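Local coordinates for protein putative acetyltransferase (Nocardia farcinica, PDB 3D9W) that probably acts as an arylamine N-acetyltransferase, moving an acetyl group from acetyl-coenzyme A to the amino group of arylamines, at residues P260-N264 and E265-I269; F51-L54 and E55-G59; R252-T255 and P256-P260; N207-V210 and S211-R215. All coordinates share one frame; numbering follows the deposited sequence.

Interaction 1 of 4, residues P260-N264 and E265-I269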
loop_
_atom_site.group_PDB
_atom_site.type_symbol
_atom_site.label_atom_id
_atom_site.label_comp_id
_atom_site.label_asym_id
_atom_site.label_seq_id
_atom_site.Cartn_x
_atom_site.Cartn_y
_atom_site.Cartn_z
ATOM N N PRO A 260 -16.149 -11.139 -11.582
ATOM C CA PRO A 260 -16.503 -9.817 -12.119
ATOM C C PRO A 260 -17.301 -8.919 -11.184
ATOM O O PRO A 260 -16.931 -7.772 -10.949
ATOM C CB PRO A 260 -17.279 -10.165 -13.384
ATOM C CG PRO A 260 -16.568 -11.359 -13.859
ATOM C CD PRO A 260 -16.414 -12.180 -12.593
ATOM N N GLU A 261 -18.392 -9.454 -10.648
ATOM C CA GLU A 261 -19.250 -8.696 -9.754
ATOM C C GLU A 261 -18.570 -8.304 -8.458
ATOM O O GLU A 261 -18.657 -7.155 -8.031
ATOM C CB GLU A 261 -20.518 -9.484 -9.445
ATOM C CG GLU A 261 -21.357 -8.860 -8.361
ATOM C CD GLU A 261 -22.819 -9.158 -8.518
ATOM O OE1 GLU A 261 -23.418 -8.682 -9.492
ATOM O OE2 GLU A 261 -23.374 -9.865 -7.666
ATOM N N VAL A 262 -17.905 -9.267 -7.827
ATOM C CA VAL A 262 -17.206 -9.015 -6.570
ATOM C C VAL A 262 -16.146 -7.942 -6.760
ATOM O O VAL A 262 -15.986 -7.063 -5.920
ATOM C CB VAL A 262 -16.530 -10.299 -6.045
ATOM C CG1 VAL A 262 -15.512 -9.962 -4.977
ATOM C CG2 VAL A 262 -17.580 -11.238 -5.481
ATOM N N ILE A 263 -15.441 -8.020 -7.883
ATOM C CA ILE A 263 -14.380 -7.089 -8.212
ATOM C C ILE A 263 -14.875 -5.671 -8.482
ATOM O O ILE A 263 -14.159 -4.705 -8.234
ATOM C CB ILE A 263 -13.586 -7.617 -9.413
ATOM C CG1 ILE A 263 -12.841 -8.888 -8.998
ATOM C CG2 ILE A 263 -12.600 -6.568 -9.911
ATOM C CD1 ILE A 263 -12.179 -9.597 -10.151
ATOM N N ASN A 264 -16.099 -5.545 -8.985
ATOM C CA ASN A 264 -16.679 -4.236 -9.266
ATOM C C ASN A 264 -17.300 -3.608 -8.016
ATOM O O ASN A 264 -17.030 -2.444 -7.686
ATOM C CB ASN A 264 -17.752 -4.355 -10.350
ATOM C CG ASN A 264 -18.702 -3.166 -10.367
ATOM O OD1 ASN A 264 -18.301 -2.037 -10.618
ATOM N ND2 ASN A 264 -19.971 -3.423 -10.094
ATOM N N GLU A 265 -18.124 -4.384 -7.318
ATOM C CA GLU A 265 -18.795 -3.890 -6.128
ATOM C C GLU A 265 -17.896 -3.793 -4.909
ATOM O O GLU A 265 -17.901 -2.782 -4.206
ATOM C CB GLU A 265 -19.986 -4.781 -5.792
ATOM C CG GLU A 265 -20.838 -5.168 -6.986
ATOM C CD GLU A 265 -22.145 -5.811 -6.581
ATOM O OE1 GLU A 265 -22.138 -6.702 -5.711
ATOM O OE2 GLU A 265 -23.185 -5.428 -7.142
ATOM N N LEU A 266 -17.122 -4.848 -4.669
ATOM C CA LEU A 266 -16.229 -4.908 -3.517
ATOM C C LEU A 266 -14.844 -4.320 -3.661
ATOM O O LEU A 266 -14.184 -4.055 -2.661
ATOM C CB LEU A 266 -16.058 -6.347 -3.056
ATOM C CG LEU A 266 -17.256 -6.950 -2.362
ATOM C CD1 LEU A 266 -16.759 -7.823 -1.220
ATOM C CD2 LEU A 266 -18.152 -5.856 -1.824
ATOM N N PHE A 267 -14.388 -4.109 -4.882
ATOM C CA PHE A 267 -13.045 -3.602 -5.054
ATOM C C PHE A 267 -12.942 -2.393 -5.956
ATOM O O PHE A 267 -11.849 -1.905 -6.232
ATOM C CB PHE A 267 -12.164 -4.748 -5.550
ATOM C CG PHE A 267 -12.025 -5.859 -4.548
ATOM C CD1 PHE A 267 -11.218 -5.698 -3.420
ATOM C CD2 PHE A 267 -12.741 -7.036 -4.692
ATOM C CE1 PHE A 267 -11.127 -6.693 -2.448
ATOM C CE2 PHE A 267 -12.661 -8.043 -3.723
ATOM C CZ PHE A 267 -11.851 -7.868 -2.600
ATOM N N ASP A 268 -14.095 -1.917 -6.408
ATOM C CA ASP A 268 -14.175 -0.744 -7.259
ATOM C C ASP A 268 -13.147 -0.759 -8.363
ATOM O O ASP A 268 -12.492 0.241 -8.644
ATOM C CB ASP A 268 -14.032 0.497 -6.402
ATOM C CG ASP A 268 -15.064 0.545 -5.320
ATOM O OD1 ASP A 268 -16.261 0.430 -5.666
ATOM O OD2 ASP A 268 -14.687 0.678 -4.135
ATOM N N ILE A 269 -13.025 -1.927 -8.973
ATOM C CA ILE A 269 -12.112 -2.152 -10.066
ATOM C C ILE A 269 -12.966 -2.496 -11.280
ATOM O O ILE A 269 -13.858 -3.334 -11.191
ATOM C CB ILE A 269 -11.154 -3.306 -9.725
ATOM C CG1 ILE A 269 -10.208 -2.849 -8.617
ATOM C CG2 ILE A 269 -10.405 -3.777 -10.971
ATOM C CD1 ILE A 269 -9.239 -3.899 -8.157
#
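Val262 and Ile263 pack on Phe267 and Ile269 in a local contact at the C-terminal end of helix 259-265, where the chain passes into the loop before helix 273-280. Val262 and Phe267 lie side by side: methyl CG1 of Val262 sits 3.7 Å from CE2 of Phe267, while CA of Ile263 meets the edge of that ring. CG2 of Ile263, anti to the backbone N, comes to 3.6 Å from CB of Ile269. The helical bond from Glu265 N to Glu261 O (2.9 Å) is almost straight at 175°. The bond from Leu266 N to Val262 O is more bent, at 139°. With Asp268 in left-handed backbone angles, the chain turns back and Ile269 N reaches Ile263 O (3.1 Å), six residues earlier. On the outer side the carboxylates of Glu261 and Glu265 stack with planes 13° apart. OE2 of Glu261 lies 3.9 Å from OE1 of Glu265, a like-charge approach at an exposed site that probably costs some electrostatic energy. Asp268 faces two charges, forming salt bridges with Arg77 and Arg226. The apolar side rests on strands 223-227, 232-236 and 239-243, touching Leu224, Leu235 and Leu240. This is a helix C-terminus packed on a four-stranded antiparallel sheet, consistent with the alpha/beta lid domain of arylamine N-acetyltransferases.

Interaction 2 of 4, residues F51-L54 and E55-G59; sequences FENL and EAVLG
Val57 lays its CG2 methyl against the side-chain amide of Asn53, one turn earlier, at 3.5 Å from ND2. This methyl stands anti to the Val57 carbonyl carbon (chi1 -170° for CG1), on the side that faces Asn53. In the backbone the same turn is closed: Val57 N donates to Asn53 O in the carbonyl plane (3.1 Å, 149°). One residue on, Leu58 N donates to Leu54 O at 2.9 Å, and CG of Leu58 rests near that oxygen. Helix 54-57 is thus scarcely more than a turn long. Asn53 holds its N-cap position without a side-chain cap, and a Schellman motif ends the helix, with Gly59 at positive phi as the C-prime residue, Gly59 N bonded to Ala56 O (3.2 Å) and Arg60 N to Glu55 O. At the N-terminal end of the turn, a water donates to Glu52 OE1 (2.8 Å) and accepts from Glu55 N (3.0 Å), and Leu54 N adds a weak bond to Glu52 OE1. Farther out, Arg78 forms salt bridges to both Glu52 and Glu55, probably offsetting two carboxylates whose nearest oxygens, Glu52 OE1 and Glu55 OE2, are 5.0 Å apart, and Arg60 takes the other oxygen of Glu55. The amide of Asn53 is occupied by backbone groups of Phe218, Arg221 and Phe223, which fixes its rotation beside Val57. Leu54 packs on Leu224 of strand 223-227 and on Leu279 of helix 273-280.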
loop_
_atom_site.group_PDB
_atom_site.type_symbol
_atom_site.label_atom_id
_atom_site.label_comp_id
_atom_site.label_asym_id
_atom_site.label_seq_id
_atom_site.Cartn_x
_atom_site.Cartn_y
_atom_site.Cartn_z
ATOM N N PHE A 51 -6.594 -1.934 -3.994
ATOM C CA PHE A 51 -5.306 -2.604 -4.061
ATOM C C PHE A 51 -5.420 -3.762 -5.053
ATOM O O PHE A 51 -6.361 -4.546 -4.992
ATOM C CB PHE A 51 -4.915 -3.124 -2.687
ATOM C CG PHE A 51 -3.616 -3.855 -2.670
ATOM C CD1 PHE A 51 -3.528 -5.161 -3.150
ATOM C CD2 PHE A 51 -2.478 -3.248 -2.165
ATOM C CE1 PHE A 51 -2.325 -5.850 -3.123
ATOM C CE2 PHE A 51 -1.268 -3.926 -2.131
ATOM C CZ PHE A 51 -1.191 -5.233 -2.612
ATOM N N GLU A 52 -4.463 -3.875 -5.968
ATOM C CA GLU A 52 -4.531 -4.942 -6.954
ATOM C C GLU A 52 -3.223 -5.189 -7.678
ATOM O O GLU A 52 -2.383 -4.298 -7.782
ATOM C CB GLU A 52 -5.595 -4.610 -7.987
ATOM C CG GLU A 52 -5.387 -3.249 -8.581
ATOM C CD GLU A 52 -5.677 -3.226 -10.041
ATOM O OE1 GLU A 52 -5.054 -4.031 -10.756
ATOM O OE2 GLU A 52 -6.517 -2.412 -10.476
ATOM N N ASN A 53 -3.084 -6.406 -8.196
ATOM C CA ASN A 53 -1.903 -6.832 -8.934
ATOM C C ASN A 53 -2.357 -7.339 -10.292
ATOM O O ASN A 53 -1.654 -8.110 -10.943
ATOM C CB ASN A 53 -1.188 -7.962 -8.180
ATOM C CG ASN A 53 -2.058 -9.210 -8.023
ATOM O OD1 ASN A 53 -3.284 -9.111 -7.920
ATOM N ND2 ASN A 53 -1.428 -10.385 -7.984
ATOM N N LEU A 54 -3.529 -6.891 -10.725
ATOM C CA LEU A 54 -4.088 -7.347 -11.988
ATOM C C LEU A 54 -3.216 -7.205 -13.243
ATOM O O LEU A 54 -3.166 -8.130 -14.059
ATOM C CB LEU A 54 -5.460 -6.704 -12.216
ATOM C CG LEU A 54 -6.577 -7.271 -11.337
ATOM C CD1 LEU A 54 -7.912 -6.731 -11.795
ATOM C CD2 LEU A 54 -6.583 -8.784 -11.425
ATOM N N GLU A 55 -2.528 -6.079 -13.415
ATOM C CA GLU A 55 -1.684 -5.923 -14.597
ATOM C C GLU A 55 -0.680 -7.051 -14.672
ATOM O O GLU A 55 -0.504 -7.662 -15.724
ATOM C CB GLU A 55 -0.942 -4.591 -14.576
ATOM C CG GLU A 55 -1.845 -3.410 -14.814
ATOM C CD GLU A 55 -2.804 -3.659 -15.962
ATOM O OE1 GLU A 55 -2.348 -3.698 -17.134
ATOM O OE2 GLU A 55 -4.013 -3.832 -15.682
ATOM N N ALA A 56 -0.031 -7.321 -13.542
ATOM C CA ALA A 56 0.962 -8.386 -13.443
ATOM C C ALA A 56 0.361 -9.761 -13.766
ATOM O O ALA A 56 1.001 -10.598 -14.399
ATOM C CB ALA A 56 1.574 -8.391 -12.046
ATOM N N VAL A 57 -0.872 -9.990 -13.336
ATOM C CA VAL A 57 -1.519 -11.264 -13.594
ATOM C C VAL A 57 -1.931 -11.379 -15.046
ATOM O O VAL A 57 -2.074 -12.476 -15.575
ATOM C CB VAL A 57 -2.769 -11.442 -12.747
ATOM C CG1 VAL A 57 -3.252 -12.874 -12.862
ATOM C CG2 VAL A 57 -2.477 -11.070 -11.299
ATOM N N LEU A 58 -2.135 -10.242 -15.694
ATOM C CA LEU A 58 -2.533 -10.256 -17.090
ATOM C C LEU A 58 -1.310 -10.302 -18.001
ATOM O O LEU A 58 -1.434 -10.204 -19.220
ATOM C CB LEU A 58 -3.393 -9.032 -17.397
ATOM C CG LEU A 58 -4.697 -9.013 -16.600
ATOM C CD1 LEU A 58 -5.483 -7.740 -16.872
ATOM C CD2 LEU A 58 -5.509 -10.225 -16.971
ATOM N N GLY A 59 -0.134 -10.462 -17.398
ATOM C CA GLY A 59 1.098 -10.532 -18.165
ATOM C C GLY A 59 1.625 -9.185 -18.620
ATOM O O GLY A 59 2.607 -9.101 -19.361
HETATM O O HOH W 1 -2.586 -3.449 -11.881
#

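Interaction 3 of 4, residues R252-T255 and P256-P260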
loop_
_atom_site.group_PDB
_atom_site.type_symbol
_atom_site.label_atom_id
_atom_site.label_comp_id
_atom_site.label_asym_id
_atom_site.label_seq_id
_atom_site.Cartn_x
_atom_site.Cartn_y
_atom_site.Cartn_z
ATOM N N ARG A 252 -15.621 -16.454 1.979
ATOM C CA ARG A 252 -16.498 -17.010 0.983
ATOM C C ARG A 252 -15.607 -17.668 -0.046
ATOM O O ARG A 252 -14.534 -17.147 -0.365
ATOM C CB ARG A 252 -17.331 -15.888 0.345
ATOM C CG ARG A 252 -18.516 -16.367 -0.485
ATOM C CD ARG A 252 -19.811 -15.608 -0.130
ATOM N NE ARG A 252 -19.895 -14.291 -0.769
ATOM C CZ ARG A 252 -20.126 -14.082 -2.069
ATOM N NH1 ARG A 252 -20.304 -15.110 -2.900
ATOM N NH2 ARG A 252 -20.180 -12.840 -2.542
ATOM N N ALA A 253 -16.040 -18.827 -0.530
ATOM C CA ALA A 253 -15.310 -19.554 -1.554
ATOM C C ALA A 253 -16.029 -19.219 -2.858
ATOM O O ALA A 253 -17.153 -19.668 -3.101
ATOM C CB ALA A 253 -15.362 -21.032 -1.280
ATOM N N LEU A 254 -15.373 -18.411 -3.684
ATOM C CA LEU A 254 -15.937 -17.968 -4.949
ATOM C C LEU A 254 -15.660 -18.854 -6.159
ATOM O O LEU A 254 -14.745 -19.693 -6.163
ATOM C CB LEU A 254 -15.448 -16.556 -5.248
ATOM C CG LEU A 254 -15.830 -15.520 -4.191
ATOM C CD1 LEU A 254 -15.142 -14.194 -4.489
ATOM C CD2 LEU A 254 -17.343 -15.345 -4.173
ATOM N N THR A 255 -16.482 -18.648 -7.183
ATOM C CA THR A 255 -16.369 -19.359 -8.444
ATOM C C THR A 255 -15.885 -18.305 -9.429
ATOM O O THR A 255 -16.101 -17.105 -9.214
ATOM C CB THR A 255 -17.726 -19.903 -8.917
ATOM O OG1 THR A 255 -18.557 -18.827 -9.363
ATOM C CG2 THR A 255 -18.423 -20.613 -7.788
ATOM N N PRO A 256 -15.214 -18.730 -10.516
ATOM C CA PRO A 256 -14.714 -17.773 -11.505
ATOM C C PRO A 256 -15.789 -16.817 -11.990
ATOM O O PRO A 256 -15.557 -15.617 -12.082
ATOM C CB PRO A 256 -14.190 -18.676 -12.610
ATOM C CG PRO A 256 -13.690 -19.859 -11.844
ATOM C CD PRO A 256 -14.809 -20.101 -10.874
ATOM N N GLY A 257 -16.968 -17.350 -12.294
ATOM C CA GLY A 257 -18.054 -16.516 -12.771
ATOM C C GLY A 257 -18.462 -15.421 -11.805
ATOM O O GLY A 257 -19.022 -14.410 -12.212
ATOM N N GLU A 258 -18.175 -15.622 -10.524
ATOM C CA GLU A 258 -18.523 -14.662 -9.484
ATOM C C GLU A 258 -17.535 -13.504 -9.376
ATOM O O GLU A 258 -17.855 -12.457 -8.812
ATOM C CB GLU A 258 -18.596 -15.360 -8.122
ATOM C CG GLU A 258 -19.699 -16.380 -7.943
ATOM C CD GLU A 258 -19.712 -16.963 -6.533
ATOM O OE1 GLU A 258 -18.709 -17.614 -6.149
ATOM O OE2 GLU A 258 -20.719 -16.762 -5.805
ATOM N N LEU A 259 -16.339 -13.694 -9.919
ATOM C CA LEU A 259 -15.304 -12.675 -9.840
ATOM C C LEU A 259 -15.654 -11.274 -10.333
ATOM O O LEU A 259 -15.487 -10.307 -9.593
ATOM C CB LEU A 259 -14.035 -13.172 -10.525
ATOM C CG LEU A 259 -13.307 -14.284 -9.768
ATOM C CD1 LEU A 259 -12.161 -14.793 -10.604
ATOM C CD2 LEU A 259 -12.806 -13.766 -8.428
ATOM N N PRO A 260 -16.149 -11.139 -11.582
ATOM C CA PRO A 260 -16.503 -9.817 -12.119
ATOM C C PRO A 260 -17.301 -8.919 -11.184
ATOM O O PRO A 260 -16.931 -7.772 -10.949
ATOM C CB PRO A 260 -17.279 -10.165 -13.384
ATOM C CG PRO A 260 -16.568 -11.359 -13.859
ATOM C CD PRO A 260 -16.414 -12.180 -12.593
#
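Glu258 extends beyond CG and brings its carboxylate back over Thr255, with Arg252 and Leu254 crossing it at an angle. OE1 turns to the backbone, accepting from Thr255 N at 2.7 Å (142°) through its anti lone pair, the one away from OE2. OE2 points the other way, to the edge of the Arg252 guanidinium, whose plane stands 71° from the carboxylate. There Arg252 NH1 makes a long, weak salt bridge of 3.4 Å. CD2 of Leu254 lies 3.3 Å from Glu258 OE1, so the carboxylate also rests on an apolar branch. Thr255 sets OG1 between its backbone N and carbonyl carbon (chi1 72°), next to CG of Glu258. From there OG1 donates weakly to OE1. Glu258 N bonds to Thr255 O (2.9 Å), approaching from above the carbonyl plane. Leu254 and Leu259 both touch Leu235 on the sheet-facing side of this turn, which leads from the edge strand 249-253 to helix 259-265. The firm bond from Thr255 N to Glu258 OE1 and the weak one from Glu258 N to Thr255 OG1 resemble a capping box. The carboxylate could stabilise the helix start electrostatically, with Arg252 probably offsetting part of its charge, though only weakly.

Interaction 4 of 4, residues N207-V210 and S211-R215; sequences NHFV and STSPR
Ser211 and Thr212 both turn their hydroxyls back to carbonyls four residues earlier. In Ser211 the oxygen lies between the backbone N and the carbonyl carbon (chi1 65°), which directs OG to Asn207 O at 2.5 Å. The same carbonyl takes Ser211 N at 3.1 Å, giving Asn207 O two donors from one residue. Thr212 uses a similar rotamer, so that OG1 falls beside His208 O; their separation is too short to be trusted in detail. This hydroxyl also sits over one face of the His208 imidazole, 3.1 Å above its plane and displaced toward the rim. The two side chains cross at about a right angle. Such hydroxyl-to-carbonyl returns occur in the last turn of helix 200-212, which Ser213 is the first residue to leave. Ser213 N still closes a helical bond to Phe209 O at 2.9 Å. Phe209 extends CG away from its backbone N, which places the ring face against CB of Ser213: this carbon makes a CH-pi contact 4.0 Å from the ring centroid, 15° off its normal. CB of Arg215 approaches CZ of Phe209 at 4.2 Å, and Ser213 OG accepts a weak bond from Arg215 N. On the buried side, Asn207 bonds through its amide to Tyr81 and Val62, and Val210 packs on Phe218 and on Tyr83 of helix 82-95.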
loop_
_atom_site.group_PDB
_atom_site.type_symbol
_atom_site.label_atom_id
_atom_site.label_comp_id
_atom_site.label_asym_id
_atom_site.label_seq_id
_atom_site.Cartn_x
_atom_site.Cartn_y
_atom_site.Cartn_z
ATOM N N ASN A 207 10.043 -2.830 -7.788
ATOM C CA ASN A 207 8.844 -3.004 -8.576
ATOM C C ASN A 207 9.039 -3.961 -9.742
ATOM O O ASN A 207 8.121 -4.705 -10.084
ATOM C CB ASN A 207 8.344 -1.670 -9.104
ATOM C CG ASN A 207 7.001 -1.795 -9.778
ATOM O OD1 ASN A 207 6.024 -2.213 -9.157
ATOM N ND2 ASN A 207 6.945 -1.444 -11.055
ATOM N N HIS A 208 10.219 -3.942 -10.356
ATOM C CA HIS A 208 10.488 -4.839 -11.474
ATOM C C HIS A 208 10.538 -6.288 -11.001
ATOM O O HIS A 208 10.283 -7.208 -11.767
ATOM C CB HIS A 208 11.815 -4.510 -12.148
ATOM C CG HIS A 208 12.186 -5.483 -13.221
ATOM N ND1 HIS A 208 11.572 -5.496 -14.456
ATOM C CD2 HIS A 208 13.045 -6.528 -13.217
ATOM C CE1 HIS A 208 12.037 -6.507 -15.167
ATOM N NE2 HIS A 208 12.931 -7.150 -14.438
ATOM N N PHE A 209 10.885 -6.483 -9.735
ATOM C CA PHE A 209 10.957 -7.815 -9.158
ATOM C C PHE A 209 9.559 -8.305 -8.797
ATOM O O PHE A 209 9.112 -9.347 -9.270
ATOM C CB PHE A 209 11.846 -7.798 -7.902
ATOM C CG PHE A 209 11.895 -9.111 -7.177
ATOM C CD1 PHE A 209 10.931 -9.434 -6.222
ATOM C CD2 PHE A 209 12.867 -10.055 -7.493
ATOM C CE1 PHE A 209 10.931 -10.690 -5.594
ATOM C CE2 PHE A 209 12.881 -11.311 -6.874
ATOM C CZ PHE A 209 11.909 -11.633 -5.922
ATOM N N VAL A 210 8.879 -7.549 -7.947
ATOM C CA VAL A 210 7.538 -7.898 -7.504
ATOM C C VAL A 210 6.588 -8.213 -8.642
ATOM O O VAL A 210 5.787 -9.149 -8.558
ATOM C CB VAL A 210 6.913 -6.748 -6.689
ATOM C CG1 VAL A 210 5.405 -6.892 -6.663
ATOM C CG2 VAL A 210 7.458 -6.757 -5.275
ATOM N N SER A 211 6.690 -7.426 -9.706
ATOM C CA SER A 211 5.802 -7.571 -10.849
ATOM C C SER A 211 6.226 -8.530 -11.956
ATOM O O SER A 211 5.371 -9.124 -12.617
ATOM C CB SER A 211 5.553 -6.203 -11.470
ATOM O OG SER A 211 6.761 -5.690 -11.998
ATOM N N THR A 212 7.525 -8.702 -12.168
ATOM C CA THR A 212 7.949 -9.573 -13.252
ATOM C C THR A 212 8.750 -10.793 -12.870
ATOM O O THR A 212 9.271 -11.474 -13.744
ATOM C CB THR A 212 8.751 -8.793 -14.306
ATOM O OG1 THR A 212 10.050 -8.495 -13.795
ATOM C CG2 THR A 212 8.048 -7.500 -14.654
ATOM N N SER A 213 8.854 -11.094 -11.583
ATOM C CA SER A 213 9.626 -12.268 -11.190
ATOM C C SER A 213 8.784 -13.498 -10.903
ATOM O O SER A 213 7.673 -13.403 -10.359
ATOM C CB SER A 213 10.478 -11.985 -9.953
ATOM O OG SER A 213 11.105 -13.192 -9.506
ATOM N N PRO A 214 9.301 -14.678 -11.277
ATOM C CA PRO A 214 8.616 -15.955 -11.054
ATOM C C PRO A 214 8.633 -16.212 -9.560
ATOM O O PRO A 214 7.640 -16.643 -8.973
ATOM C CB PRO A 214 9.489 -16.945 -11.801
ATOM C CG PRO A 214 9.989 -16.115 -12.950
ATOM C CD PRO A 214 10.384 -14.834 -12.261
ATOM N N ARG A 215 9.782 -15.926 -8.953
ATOM C CA ARG A 215 9.977 -16.098 -7.514
ATOM C C ARG A 215 8.899 -15.337 -6.712
ATOM O O ARG A 215 8.713 -15.584 -5.504
ATOM C CB ARG A 215 11.374 -15.582 -7.116
ATOM C CG ARG A 215 12.566 -16.312 -7.763
ATOM C CD ARG A 215 12.882 -17.661 -7.090
ATOM N NE ARG A 215 13.532 -18.586 -8.029
ATOM C CZ ARG A 215 13.828 -19.864 -7.768
ATOM N NH1 ARG A 215 13.546 -20.395 -6.576
ATOM N NH2 ARG A 215 14.378 -20.628 -8.714
#

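Overall arrangement
Interactions 1 and 3 occupy opposite ends of helix 259-265 and share Pro260: interaction 3 opens it with a polar, largely surface Thr-Glu pairing, whereas interaction 1 closes it with apolar side chains set on the four-stranded sheet. They touch through Val262 and Leu254. Interaction 2 reaches interaction 1 where Ile269 packs on Glu52 and Leu54, and reaches interaction 4 through Ala56 CB against Ser211 O. It therefore lies between them, with two carboxylates, that of Glu52 buried, paired to Arg78. Interaction 4, about 25 Å from interaction 1 between centres, ends a different helix and combines hydroxyl-to-carbonyl bonds on its buried and exposed sides with aromatic contacts at the surface.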